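Local atomic coordinates of BH0493 protein (Bacillus halodurans C-125, PDB entry 2QEE), a protein that probably acts as a zinc-binding enzyme of the amidohydrolase superfamily, consistent with a uronate isomerase. Residues M222-P227 / I255-M260; K297-M302 / W411-R416; E46-H51 / E75-I80; A55-W60 / E82-K87. All blocks are in the same frame, centred on the assembly; numbering follows the deposited sequence.

The four contacts form two groups on opposite sides of the chain's centre. Contacts 1 and 2 have centres about 10 Å apart and share a mixed sheet, parallel here: strand 257-264 pairs with strand 222-226 in contact 1 and runs beside strand 298-302 of contact 2, where Met259 N lies 2.8 Å from Leu299 O. Contacts 3 and 4, about 10 Å apart between centres, both use helix 73-86, and Leu48 CD2 meets Phe85 CE2 at 3.6 Å. Centres of contacts from different groups lie about 30 to 38 Å apart. Contact 1 reaches the metal site, with the Met260 side chain about 4 Å from the zinc ion; that of Leu299 in contact 2 stays about 12 Å away.

Contact 1 of 4, residues M222-P227 / I255-M260; sequences MAVSLP and IPFAMM
The carbonyl oxygen Met222 O is gripped from strand 257-260 by a nearly straight hydrogen bond from Ala258 N (2.7 Å, 177° at the hydrogen) and by a CA-H...O contact from Phe257 CA at 3.4 Å. It also lies at the edge of the Phe257 ring, in plane, with CD1 the nearest ring atom. Donors and acceptors then alternate between the strands. Val224 N donates to Ala258 O at 2.9 Å, Met260 N returns to Val224 O, and Leu226 N closes the ladder on Met260 O at 2.8 Å, while Met222 N reaches back to Pro256 O. Met222, Ala223, Val224 and Ser225 thus stand beside Phe257, Ala258, Met259 and Met260 in parallel register. Strand 222-226, helix 237-253 and strand 257-264 make a beta-alpha-beta unit, as in the barrel expected of amidohydrolases. The side chains of Met222, Val224, Phe257 and Met259 take one face of the sheet; Phe257 touches Leu246 of the connecting helix, and Val224 packs on helix 174-178. With CG anti to the backbone N (chi1 -176°), the Phe257 ring swings toward the neighbouring strand, where CZ comes within 3.5 Å of Val224 CG1. Met259 CG lies 3.8 Å above one ring face, offset toward the rim. Ala223, Ser225, Ala258 and Met260 occupy the other face. There Ala223 CB meets Ala258 CB at 3.9 Å, and Met260 extends to the zinc ligand His28.

Contact 2 of 4, residues K297-M302 / W411-R416; sequences KFLVTM and WRFVGR
Over the centre of one face of the Phe413 ring lies the aliphatic chain of Lys297, its CD 4.1 Å above the plane in a CH-pi contact, while Phe298 O and Leu299 CD2 approach the ring obliquely. The ring extends from the C-terminal end of helix 395-414, which closes in a Schellman motif: Gly415 leaves the helix with positive phi, Arg416 N bonds back to Trp411 O, and Gly415 N to Arg412 O. This helix end sits against the start of strand 298-302 in the mixed sheet. The Lys297 and Phe413 side chains lie alongside, pointing opposite ways. Lys297 CB touches Phe413 CZ at 3.6 Å, and a bend at chi3 (-76°) lets the chain reach on to the helix backbone. Its ammonium group donates to Phe413 O, with NZ 2.7 Å from that oxygen and tilted 31° from the carbonyl plane. That carbonyl is at the negative end of the helix dipole, which would probably strengthen the bond; any cation-pi attraction to the ring is weak. Deeper in, Leu299 CD2 packs on Phe413 CD2 at 3.9 Å. A water accepts from Lys297 NZ at 3.0 Å and donates to Arg412 O at 2.8 Å.

Contact 3 of 4, residues E46-H51 / E75-I80; sequences ELLTYH and EQADLI
Leu48 and Ile80 lie side by side with their chains running opposite ways, their branches CD2 and CG2 meeting at 4.2 Å. Ile80 holds CG1 anti to its carbonyl carbon (chi1 -69°) and then runs on extended, which carries CD1 to a close approach, 3.1 Å from Leu48 O. The oxygen is buried here without a polar partner in the model. Leu48 lays its CB against Ala77 CB at 3.9 Å, while CD1 continues alongside the same alanine toward its carbonyl oxygen. Thr49 divides its two branches between different tasks. Its CG2, beside the backbone N, presses on Gln76 CB at 3.7 Å and is equally close to Ala77 N; OG1, set between the backbone N and the carbonyl carbon (chi1 57°), turns instead to Asp45 O and Lys73 NZ. The Gln76 chain passes roughly perpendicular to Thr49 and extends on to bond Phe68 O through NE2. Leu114 of helix 114-122 touches Leu48 as well, and Phe68 of helix 65-70 touches Ile80. In this all-helical region the contact packs the C-terminal end of the short helix 44-48, and Thr49 just after it, on the flank of helix 73-86 around Ala77, with Gln76 and Ile80 beside it.

Contact 4 of 4, residues A55-W60 / E82-K87; sequences AEVMRW and EELFIK
Leu84 holds CG anti to its carbonyl carbon (chi1 -64°) and stretches out beyond it, so that its two methyls fork over the facing helix end: CD1 meets Glu56 CB at 3.8 Å and CD2 meets Trp60 CD1 at 3.6 Å. This is helix-helix packing between the C-terminal parts of helix 51-58 and helix 73-86, mostly apolar, with Leu84 meeting Glu56, Val57 and Trp60, the last near the end of helix 51-58. On the neighbouring side, Val57 sets CG2 anti to its backbone N, and the methyl presses on Glu83 CB at 3.6 Å, one side chain lying squarely across the other. A bend at chi2 (-84°) turns the Glu83 carboxylate aside: OE1 forms a salt bridge with Arg88 and OE2 bonds Thr61, which together would hold the group in place and balance its charge. Arg88 in turn makes a cation-pi contact with Trp60. The Glu56 carboxylate is held by Ser92 and by Arg316 of the third subunit, and Arg59 binds backbone carbonyls of that subunit, so this helix pair lies at a subunit interface. Around Leu84, at 82-86, helix 73-86 widens into a pi-type turn, in which Lys87 N donates to Glu82 O at 2.9 Å.

Contact 1 of 4, residues M222-P227 / I255-M260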
loop_
_atom_site.group_PDB
_atom_site.type_symbol
_atom_site.label_atom_id
_atom_site.label_comp_id
_atom_site.label_asym_id
_atom_site.label_seq_id
_atom_site.Cartn_x
_atom_site.Cartn_y
_atom_site.Cartn_z
ATOM N N MET C 222 11.494 17.720 22.002
ATOM C CA MET C 222 10.558 18.778 21.586
ATOM C C MET C 222 9.774 18.260 20.375
ATOM O O MET C 222 10.365 17.612 19.499
ATOM C CB MET C 222 11.357 20.006 21.143
ATOM C CG MET C 222 12.080 20.677 22.365
ATOM S SD MET C 222 12.998 22.181 21.871
ATOM C CE MET C 222 14.527 21.497 21.200
ATOM N N ALA C 223 8.487 18.562 20.297
ATOM C CA ALA C 223 7.665 17.915 19.258
ATOM C C ALA C 223 6.792 18.928 18.540
ATOM O O ALA C 223 6.367 19.949 19.140
ATOM C CB ALA C 223 6.783 16.900 19.893
ATOM N N VAL C 224 6.396 18.560 17.319
ATOM C CA VAL C 224 5.402 19.352 16.559
ATOM C C VAL C 224 4.672 18.402 15.619
ATOM O O VAL C 224 5.258 17.370 15.245
ATOM C CB VAL C 224 6.084 20.490 15.802
ATOM C CG1 VAL C 224 7.054 19.967 14.678
ATOM C CG2 VAL C 224 5.026 21.453 15.206
ATOM N N SER C 225 3.403 18.712 15.350
ATOM C CA SER C 225 2.647 18.038 14.295
ATOM C C SER C 225 2.541 18.971 13.110
ATOM O O SER C 225 2.373 20.220 13.269
ATOM C CB SER C 225 1.267 17.575 14.761
ATOM O OG SER C 225 0.404 18.664 15.042
ATOM N N LEU C 226 2.611 18.383 11.925
ATOM C CA LEU C 226 2.876 19.144 10.706
ATOM C C LEU C 226 1.993 18.639 9.563
ATOM O O LEU C 226 1.592 17.465 9.552
ATOM C CB LEU C 226 4.329 18.997 10.324
ATOM C CG LEU C 226 5.367 19.466 11.329
ATOM C CD1 LEU C 226 6.671 18.914 10.820
ATOM C CD2 LEU C 226 5.371 21.032 11.276
ATOM N N PRO C 227 1.602 19.542 8.662
ATOM C CA PRO C 227 0.637 19.247 7.582
ATOM C C PRO C 227 1.280 18.459 6.462
ATOM O O PRO C 227 2.497 18.409 6.372
ATOM C CB PRO C 227 0.253 20.677 7.069
ATOM C CG PRO C 227 1.462 21.492 7.318
ATOM C CD PRO C 227 1.975 20.982 8.688
ATOM N N ILE C 255 18.822 17.391 22.527
ATOM C CA ILE C 255 17.415 17.019 22.661
ATOM C C ILE C 255 16.901 16.727 21.218
ATOM O O ILE C 255 17.076 17.578 20.340
ATOM C CB ILE C 255 16.611 18.213 23.271
ATOM C CG1 ILE C 255 17.066 18.503 24.713
ATOM C CG2 ILE C 255 15.107 17.935 23.322
ATOM C CD1 ILE C 255 17.151 17.228 25.579
ATOM N N PRO C 256 16.325 15.530 20.970
ATOM C CA PRO C 256 15.757 15.281 19.611
ATOM C C PRO C 256 14.556 16.182 19.320
ATOM O O PRO C 256 13.861 16.668 20.276
ATOM C CB PRO C 256 15.275 13.814 19.665
ATOM C CG PRO C 256 16.018 13.163 20.835
ATOM C CD PRO C 256 16.245 14.324 21.841
ATOM N N PHE C 257 14.292 16.358 18.016
ATOM C CA PHE C 257 13.101 17.043 17.522
ATOM C C PHE C 257 12.139 15.985 16.943
ATOM O O PHE C 257 12.524 15.269 16.001
ATOM C CB PHE C 257 13.559 17.950 16.423
ATOM C CG PHE C 257 12.470 18.823 15.840
ATOM C CD1 PHE C 257 11.345 19.158 16.569
ATOM C CD2 PHE C 257 12.617 19.305 14.546
ATOM C CE1 PHE C 257 10.365 19.991 15.976
ATOM C CE2 PHE C 257 11.639 20.139 13.968
ATOM C CZ PHE C 257 10.514 20.442 14.700
ATOM N N ALA C 258 10.950 15.898 17.502
ATOM C CA ALA C 258 9.981 14.910 17.042
ATOM C C ALA C 258 9.048 15.601 16.071
ATOM O O ALA C 258 8.377 16.594 16.437
ATOM C CB ALA C 258 9.192 14.331 18.191
ATOM N N MET C 259 8.892 15.019 14.893
ATOM C CA MET C 259 8.006 15.584 13.890
ATOM C C MET C 259 6.943 14.542 13.554
ATOM O O MET C 259 7.288 13.439 13.174
ATOM C CB MET C 259 8.773 15.928 12.632
ATOM C CG MET C 259 9.932 16.912 12.849
ATOM S SD MET C 259 10.748 17.440 11.343
ATOM C CE MET C 259 11.694 16.017 10.953
ATOM N N MET C 260 5.688 14.907 13.736
ATOM C CA MET C 260 4.564 14.031 13.429
ATOM C C MET C 260 3.879 14.634 12.205
ATOM O O MET C 260 3.209 15.650 12.336
ATOM C CB MET C 260 3.657 13.967 14.654
ATOM C CG MET C 260 4.500 13.500 15.879
ATOM S SD MET C 260 3.517 13.171 17.344
ATOM C CE MET C 260 2.052 14.147 17.182
#

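Contact 2 of 4, residues K297-M302 / W411-R416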
loop_
_atom_site.group_PDB
_atom_site.type_symbol
_atom_site.label_atom_id
_atom_site.label_comp_id
_atom_site.label_asym_id
_atom_site.label_seq_id
_atom_site.Cartn_x
_atom_site.Cartn_y
_atom_site.Cartn_z
ATOM N N LYS C 297 19.242 15.182 16.283
ATOM C CA LYS C 297 18.468 13.888 16.237
ATOM C C LYS C 297 16.981 14.158 15.976
ATOM O O LYS C 297 16.410 15.086 16.549
ATOM C CB LYS C 297 18.633 13.162 17.573
ATOM C CG LYS C 297 20.095 12.631 17.685
ATOM C CD LYS C 297 20.296 11.732 18.848
ATOM C CE LYS C 297 20.366 12.513 20.122
ATOM N NZ LYS C 297 20.979 11.651 21.207
ATOM N N PHE C 298 16.340 13.302 15.143
ATOM C CA PHE C 298 14.976 13.538 14.766
ATOM C C PHE C 298 14.169 12.253 14.975
ATOM O O PHE C 298 14.608 11.157 14.536
ATOM C CB PHE C 298 14.919 13.892 13.277
ATOM C CG PHE C 298 15.699 15.130 12.928
ATOM C CD1 PHE C 298 15.025 16.373 12.902
ATOM C CD2 PHE C 298 17.073 15.086 12.668
ATOM C CE1 PHE C 298 15.735 17.530 12.600
ATOM C CE2 PHE C 298 17.782 16.289 12.354
ATOM C CZ PHE C 298 17.076 17.483 12.330
ATOM N N LEU C 299 13.047 12.390 15.663
ATOM C CA LEU C 299 12.097 11.276 15.807
ATOM C C LEU C 299 10.989 11.581 14.822
ATOM O O LEU C 299 10.477 12.703 14.826
ATOM C CB LEU C 299 11.551 11.257 17.232
ATOM C CG LEU C 299 12.501 10.685 18.295
ATOM C CD1 LEU C 299 12.064 11.295 19.688
ATOM C CD2 LEU C 299 12.384 9.146 18.348
ATOM N N VAL C 300 10.588 10.625 13.979
ATOM C CA VAL C 300 9.512 10.931 12.997
ATOM C C VAL C 300 8.502 9.822 12.963
ATOM O O VAL C 300 8.886 8.640 13.000
ATOM C CB VAL C 300 10.122 11.106 11.590
ATOM C CG1 VAL C 300 9.021 11.375 10.460
ATOM C CG2 VAL C 300 11.133 12.273 11.559
ATOM N N THR C 301 7.243 10.208 12.922
ATOM C CA THR C 301 6.137 9.311 12.583
ATOM C C THR C 301 5.291 10.041 11.525
ATOM O O THR C 301 5.213 11.292 11.547
ATOM C CB THR C 301 5.327 8.892 13.833
ATOM O OG1 THR C 301 4.561 7.706 13.558
ATOM C CG2 THR C 301 4.371 9.994 14.375
ATOM N N MET C 302 4.647 9.276 10.629
ATOM C CA MET C 302 3.917 9.930 9.522
ATOM C C MET C 302 2.518 9.375 9.445
ATOM O O MET C 302 2.278 8.228 9.818
ATOM C CB MET C 302 4.613 9.807 8.167
ATOM C CG MET C 302 5.973 10.538 8.157
ATOM S SD MET C 302 6.851 10.563 6.640
ATOM C CE MET C 302 5.965 12.011 5.863
ATOM N N TRP C 411 15.305 5.212 24.831
ATOM C CA TRP C 411 16.210 5.956 25.802
ATOM C C TRP C 411 17.583 6.168 25.219
ATOM O O TRP C 411 18.246 7.190 25.441
ATOM C CB TRP C 411 16.266 5.191 27.111
ATOM C CG TRP C 411 14.922 5.188 27.765
ATOM C CD1 TRP C 411 14.075 4.134 27.918
ATOM C CD2 TRP C 411 14.263 6.329 28.303
ATOM N NE1 TRP C 411 12.917 4.555 28.565
ATOM C CE2 TRP C 411 13.013 5.910 28.778
ATOM C CE3 TRP C 411 14.616 7.703 28.424
ATOM C CZ2 TRP C 411 12.107 6.793 29.401
ATOM C CZ3 TRP C 411 13.686 8.574 29.046
ATOM C CH2 TRP C 411 12.471 8.109 29.525
ATOM N N ARG C 412 18.088 5.160 24.515
ATOM C CA ARG C 412 19.381 5.274 23.854
ATOM C C ARG C 412 19.361 6.465 22.886
ATOM O O ARG C 412 20.290 7.308 22.860
ATOM C CB ARG C 412 19.681 3.963 23.114
ATOM C CG ARG C 412 21.121 3.490 23.177
ATOM C CD ARG C 412 21.189 1.952 22.894
ATOM N NE ARG C 412 22.368 1.605 22.093
ATOM C CZ ARG C 412 22.521 1.867 20.793
ATOM N NH1 ARG C 412 21.578 2.524 20.105
ATOM N NH2 ARG C 412 23.636 1.492 20.177
ATOM N N PHE C 413 18.290 6.578 22.092
ATOM C CA PHE C 413 18.261 7.628 21.074
ATOM C C PHE C 413 18.176 9.053 21.682
ATOM O O PHE C 413 18.803 9.999 21.169
ATOM C CB PHE C 413 17.085 7.419 20.132
ATOM C CG PHE C 413 17.132 8.330 18.910
ATOM C CD1 PHE C 413 18.046 8.057 17.884
ATOM C CD2 PHE C 413 16.232 9.407 18.768
ATOM C CE1 PHE C 413 18.131 8.876 16.709
ATOM C CE2 PHE C 413 16.301 10.208 17.634
ATOM C CZ PHE C 413 17.252 9.966 16.608
ATOM N N VAL C 414 17.393 9.206 22.737
ATOM C CA VAL C 414 17.187 10.561 23.301
ATOM C C VAL C 414 18.345 10.881 24.248
ATOM O O VAL C 414 18.397 11.970 24.816
ATOM C CB VAL C 414 15.845 10.703 24.030
ATOM C CG1 VAL C 414 14.638 10.421 23.031
ATOM C CG2 VAL C 414 15.742 9.770 25.257
ATOM N N GLY C 415 19.245 9.911 24.419
ATOM C CA GLY C 415 20.489 10.134 25.162
ATOM C C GLY C 415 20.326 10.112 26.659
ATOM O O GLY C 415 21.040 10.859 27.344
ATOM N N ARG C 416 19.409 9.282 27.184
ATOM C CA ARG C 416 19.178 9.193 28.651
ATOM C C ARG C 416 18.742 7.833 29.271
ATOM O O ARG C 416 19.192 6.783 28.796
ATOM C CB ARG C 416 18.399 10.414 29.228
ATOM C CG ARG C 416 17.156 10.845 28.509
ATOM C CD ARG C 416 16.959 12.372 28.589
ATOM N NE ARG C 416 16.016 12.766 29.619
ATOM C CZ ARG C 416 15.563 14.005 29.798
ATOM N NH1 ARG C 416 14.695 14.247 30.771
ATOM N NH2 ARG C 416 15.964 15.000 29.008
HETATM O O HOH W 1 22.028 8.877 21.292
#

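Contact 3 of 4, residues E46-H51 / E75-I80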
loop_
_atom_site.group_PDB
_atom_site.type_symbol
_atom_site.label_atom_id
_atom_site.label_comp_id
_atom_site.label_asym_id
_atom_site.label_seq_id
_atom_site.Cartn_x
_atom_site.Cartn_y
_atom_site.Cartn_z
ATOM N N GLU C 46 -15.012 8.541 29.610
ATOM C CA GLU C 46 -13.955 9.180 28.846
ATOM C C GLU C 46 -13.512 8.244 27.678
ATOM O O GLU C 46 -13.315 8.714 26.581
ATOM C CB GLU C 46 -12.794 9.456 29.749
ATOM C CG GLU C 46 -13.144 10.536 30.832
ATOM C CD GLU C 46 -13.245 11.952 30.280
ATOM O OE1 GLU C 46 -13.008 12.210 29.060
ATOM O OE2 GLU C 46 -13.537 12.842 31.108
ATOM N N LEU C 47 -13.371 6.951 27.965
ATOM C CA LEU C 47 -13.083 5.950 26.901
ATOM C C LEU C 47 -14.090 6.034 25.766
ATOM O O LEU C 47 -13.738 6.095 24.611
ATOM C CB LEU C 47 -13.077 4.517 27.434
ATOM C CG LEU C 47 -11.850 4.125 28.256
ATOM C CD1 LEU C 47 -12.041 2.717 28.888
ATOM C CD2 LEU C 47 -10.572 4.161 27.373
ATOM N N LEU C 48 -15.377 6.046 26.121
ATOM C CA LEU C 48 -16.432 6.073 25.129
ATOM C C LEU C 48 -16.545 7.388 24.357
ATOM O O LEU C 48 -17.005 7.399 23.224
ATOM C CB LEU C 48 -17.753 5.751 25.834
ATOM C CG LEU C 48 -17.944 4.250 26.095
ATOM C CD1 LEU C 48 -19.174 4.049 27.039
ATOM C CD2 LEU C 48 -18.131 3.360 24.816
ATOM N N THR C 49 -16.119 8.499 24.961
ATOM C CA THR C 49 -16.250 9.800 24.280
ATOM C C THR C 49 -14.923 10.293 23.666
ATOM O O THR C 49 -14.814 11.447 23.231
ATOM C CB THR C 49 -16.871 10.842 25.245
ATOM O OG1 THR C 49 -16.036 10.923 26.403
ATOM C CG2 THR C 49 -18.250 10.410 25.664
ATOM N N TYR C 50 -13.924 9.414 23.650
ATOM C CA TYR C 50 -12.683 9.525 22.851
ATOM C C TYR C 50 -13.103 10.012 21.455
ATOM O O TYR C 50 -14.141 9.552 20.943
ATOM C CB TYR C 50 -12.123 8.094 22.687
ATOM C CG TYR C 50 -10.732 7.935 22.063
ATOM C CD1 TYR C 50 -9.757 8.925 22.174
ATOM C CD2 TYR C 50 -10.380 6.726 21.435
ATOM C CE1 TYR C 50 -8.435 8.721 21.675
ATOM C CE2 TYR C 50 -9.059 6.510 20.930
ATOM C CZ TYR C 50 -8.097 7.489 21.068
ATOM O OH TYR C 50 -6.827 7.287 20.552
ATOM N N HIS C 51 -12.319 10.902 20.835
ATOM C CA HIS C 51 -12.753 11.511 19.580
ATOM C C HIS C 51 -12.834 10.497 18.440
ATOM O O HIS C 51 -13.598 10.692 17.484
ATOM C CB HIS C 51 -11.908 12.729 19.203
ATOM C CG HIS C 51 -10.473 12.434 18.854
ATOM N ND1 HIS C 51 -10.074 12.053 17.589
ATOM C CD2 HIS C 51 -9.345 12.495 19.597
ATOM C CE1 HIS C 51 -8.757 11.921 17.563
ATOM N NE2 HIS C 51 -8.292 12.183 18.767
ATOM N N GLU C 75 -24.326 11.321 28.901
ATOM C CA GLU C 75 -25.295 11.165 27.808
ATOM C C GLU C 75 -24.608 10.825 26.480
ATOM O O GLU C 75 -25.122 9.976 25.741
ATOM C CB GLU C 75 -26.146 12.432 27.611
ATOM C CG GLU C 75 -27.150 12.618 28.746
ATOM C CD GLU C 75 -27.695 14.027 28.871
ATOM O OE1 GLU C 75 -27.282 14.938 28.133
ATOM O OE2 GLU C 75 -28.561 14.211 29.748
ATOM N N GLN C 76 -23.482 11.481 26.209
ATOM C CA GLN C 76 -22.675 11.194 24.985
ATOM C C GLN C 76 -22.245 9.728 25.040
ATOM O O GLN C 76 -22.420 8.992 24.067
ATOM C CB GLN C 76 -21.462 12.102 24.947
ATOM C CG GLN C 76 -21.788 13.571 24.590
ATOM C CD GLN C 76 -20.587 14.470 24.757
ATOM O OE1 GLN C 76 -19.578 14.075 25.330
ATOM N NE2 GLN C 76 -20.701 15.711 24.307
ATOM N N ALA C 77 -21.719 9.308 26.190
ATOM C CA ALA C 77 -21.256 7.927 26.347
ATOM C C ALA C 77 -22.385 6.914 26.171
ATOM O O ALA C 77 -22.218 5.882 25.530
ATOM C CB ALA C 77 -20.543 7.762 27.685
ATOM N N ASP C 78 -23.562 7.190 26.744
ATOM C CA ASP C 78 -24.722 6.380 26.540
ATOM C C ASP C 78 -25.095 6.257 25.038
ATOM O O ASP C 78 -25.449 5.175 24.571
ATOM C CB ASP C 78 -25.939 7.017 27.263
ATOM C CG ASP C 78 -25.921 6.843 28.763
ATOM O OD1 ASP C 78 -25.191 5.985 29.299
ATOM O OD2 ASP C 78 -26.717 7.554 29.412
ATOM N N LEU C 79 -25.111 7.379 24.321
ATOM C CA LEU C 79 -25.456 7.382 22.905
ATOM C C LEU C 79 -24.426 6.501 22.117
ATOM O O LEU C 79 -24.814 5.679 21.260
ATOM C CB LEU C 79 -25.401 8.811 22.349
ATOM C CG LEU C 79 -25.779 8.905 20.853
ATOM C CD1 LEU C 79 -27.222 8.514 20.563
ATOM C CD2 LEU C 79 -25.437 10.271 20.261
ATOM N N ILE C 80 -23.149 6.747 22.382
ATOM C CA ILE C 80 -22.031 5.997 21.698
ATOM C C ILE C 80 -22.184 4.489 21.962
ATOM O O ILE C 80 -22.120 3.685 21.023
ATOM C CB ILE C 80 -20.646 6.574 22.022
ATOM C CG1 ILE C 80 -20.550 7.974 21.348
ATOM C CG2 ILE C 80 -19.475 5.601 21.566
ATOM C CD1 ILE C 80 -19.346 8.824 21.793
#

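Contact 4 of 4, residues A55-W60 / E82-K87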
loop_
_atom_site.group_PDB
_atom_site.type_symbol
_atom_site.label_atom_id
_atom_site.label_comp_id
_atom_site.label_asym_id
_atom_site.label_seq_id
_atom_site.Cartn_x
_atom_site.Cartn_y
_atom_site.Cartn_z
ATOM N N ALA C 55 -16.200 10.440 15.901
ATOM C CA ALA C 55 -16.243 10.301 14.437
ATOM C C ALA C 55 -17.129 9.103 14.070
ATOM O O ALA C 55 -18.031 9.198 13.226
ATOM C CB ALA C 55 -14.819 10.113 13.896
ATOM N N GLU C 56 -16.914 7.948 14.717
ATOM C CA GLU C 56 -17.650 6.763 14.319
ATOM C C GLU C 56 -19.159 6.875 14.598
ATOM O O GLU C 56 -19.945 6.489 13.756
ATOM C CB GLU C 56 -17.046 5.516 14.979
ATOM C CG GLU C 56 -15.634 5.238 14.377
ATOM C CD GLU C 56 -14.968 4.019 14.997
ATOM O OE1 GLU C 56 -15.694 3.053 15.358
ATOM O OE2 GLU C 56 -13.716 4.085 15.098
ATOM N N VAL C 57 -19.534 7.459 15.743
ATOM C CA VAL C 57 -20.987 7.490 16.089
ATOM C C VAL C 57 -21.691 8.452 15.105
ATOM O O VAL C 57 -22.845 8.221 14.676
ATOM C CB VAL C 57 -21.247 7.887 17.578
ATOM C CG1 VAL C 57 -20.978 9.411 17.874
ATOM C CG2 VAL C 57 -22.624 7.448 17.992
ATOM N N MET C 58 -20.950 9.481 14.703
ATOM C CA MET C 58 -21.565 10.466 13.783
ATOM C C MET C 58 -21.873 9.869 12.390
ATOM O O MET C 58 -22.720 10.412 11.672
ATOM C CB MET C 58 -20.755 11.773 13.716
ATOM C CG MET C 58 -20.695 12.630 15.011
ATOM S SD MET C 58 -22.299 12.922 15.900
ATOM C CE MET C 58 -23.101 13.528 14.547
ATOM N N ARG C 59 -21.251 8.735 12.011
ATOM C CA ARG C 59 -21.650 8.044 10.771
ATOM C C ARG C 59 -22.968 7.318 10.878
ATOM O O ARG C 59 -23.539 7.007 9.871
ATOM C CB ARG C 59 -20.595 7.020 10.311
ATOM C CG ARG C 59 -19.317 7.709 9.802
ATOM C CD ARG C 59 -18.373 6.732 9.057
ATOM N NE ARG C 59 -19.037 6.038 7.949
ATOM C CZ ARG C 59 -19.408 6.648 6.808
ATOM N NH1 ARG C 59 -19.117 7.926 6.608
ATOM N NH2 ARG C 59 -20.027 5.977 5.867
ATOM N N TRP C 60 -23.457 7.042 12.101
ATOM C CA TRP C 60 -24.685 6.271 12.288
ATOM C C TRP C 60 -25.841 7.054 12.839
ATOM O O TRP C 60 -26.991 6.790 12.473
ATOM C CB TRP C 60 -24.434 5.112 13.273
ATOM C CG TRP C 60 -23.746 3.892 12.667
ATOM C CD1 TRP C 60 -22.484 3.378 13.023
ATOM C CD2 TRP C 60 -24.289 2.992 11.695
ATOM N NE1 TRP C 60 -22.231 2.246 12.294
ATOM C CE2 TRP C 60 -23.311 1.985 11.465
ATOM C CE3 TRP C 60 -25.479 2.958 10.952
ATOM C CZ2 TRP C 60 -23.512 0.949 10.558
ATOM C CZ3 TRP C 60 -25.692 1.913 10.046
ATOM C CH2 TRP C 60 -24.705 0.919 9.857
ATOM N N GLU C 82 -24.997 2.760 22.805
ATOM C CA GLU C 82 -26.143 2.254 22.062
ATOM C C GLU C 82 -25.878 2.145 20.541
ATOM O O GLU C 82 -26.181 1.108 19.948
ATOM C CB GLU C 82 -27.366 3.149 22.352
ATOM C CG GLU C 82 -28.625 2.752 21.619
ATOM C CD GLU C 82 -29.250 1.435 22.099
ATOM O OE1 GLU C 82 -28.889 0.917 23.197
ATOM O OE2 GLU C 82 -30.090 0.908 21.340
ATOM N N GLU C 83 -25.280 3.175 19.940
ATOM C CA GLU C 83 -25.183 3.246 18.479
ATOM C C GLU C 83 -24.072 2.341 17.935
ATOM O O GLU C 83 -24.234 1.783 16.872
ATOM C CB GLU C 83 -24.877 4.671 18.019
ATOM C CG GLU C 83 -26.040 5.689 18.363
ATOM C CD GLU C 83 -27.154 5.696 17.308
ATOM O OE1 GLU C 83 -27.109 4.904 16.354
ATOM O OE2 GLU C 83 -28.081 6.551 17.406
ATOM N N LEU C 84 -22.970 2.233 18.674
ATOM C CA LEU C 84 -21.782 1.488 18.129
ATOM C C LEU C 84 -21.571 0.113 18.757
ATOM O O LEU C 84 -20.796 -0.687 18.238
ATOM C CB LEU C 84 -20.530 2.297 18.381
ATOM C CG LEU C 84 -20.387 3.650 17.694
ATOM C CD1 LEU C 84 -19.035 4.198 17.946
ATOM C CD2 LEU C 84 -20.740 3.609 16.168
ATOM N N PHE C 85 -22.201 -0.159 19.891
ATOM C CA PHE C 85 -22.062 -1.465 20.513
ATOM C C PHE C 85 -23.348 -2.291 20.497
ATOM O O PHE C 85 -23.302 -3.539 20.407
ATOM C CB PHE C 85 -21.543 -1.342 21.963
ATOM C CG PHE C 85 -20.180 -0.727 22.081
ATOM C CD1 PHE C 85 -19.108 -1.518 22.489
ATOM C CD2 PHE C 85 -19.967 0.639 21.819
ATOM C CE1 PHE C 85 -17.804 -0.995 22.591
ATOM C CE2 PHE C 85 -18.713 1.201 21.941
ATOM C CZ PHE C 85 -17.613 0.366 22.343
ATOM N N ILE C 86 -24.499 -1.631 20.715
ATOM C CA ILE C 86 -25.761 -2.372 20.794
ATOM C C ILE C 86 -26.452 -2.532 19.428
ATOM O O ILE C 86 -26.863 -3.627 19.059
ATOM C CB ILE C 86 -26.733 -1.711 21.885
ATOM C CG1 ILE C 86 -26.032 -1.596 23.239
ATOM C CG2 ILE C 86 -28.027 -2.471 22.022
ATOM C CD1 ILE C 86 -25.425 -2.969 23.764
ATOM N N LYS C 87 -26.589 -1.443 18.663
ATOM C CA LYS C 87 -27.309 -1.454 17.386
ATOM C C LYS C 87 -26.467 -1.985 16.224
ATOM O O LYS C 87 -27.014 -2.302 15.186
ATOM C CB LYS C 87 -27.724 -0.010 17.017
ATOM C CG LYS C 87 -28.855 0.540 17.970
ATOM C CD LYS C 87 -29.113 1.980 17.513
ATOM C CE LYS C 87 -30.304 2.593 18.205
ATOM N NZ LYS C 87 -30.724 3.797 17.385
#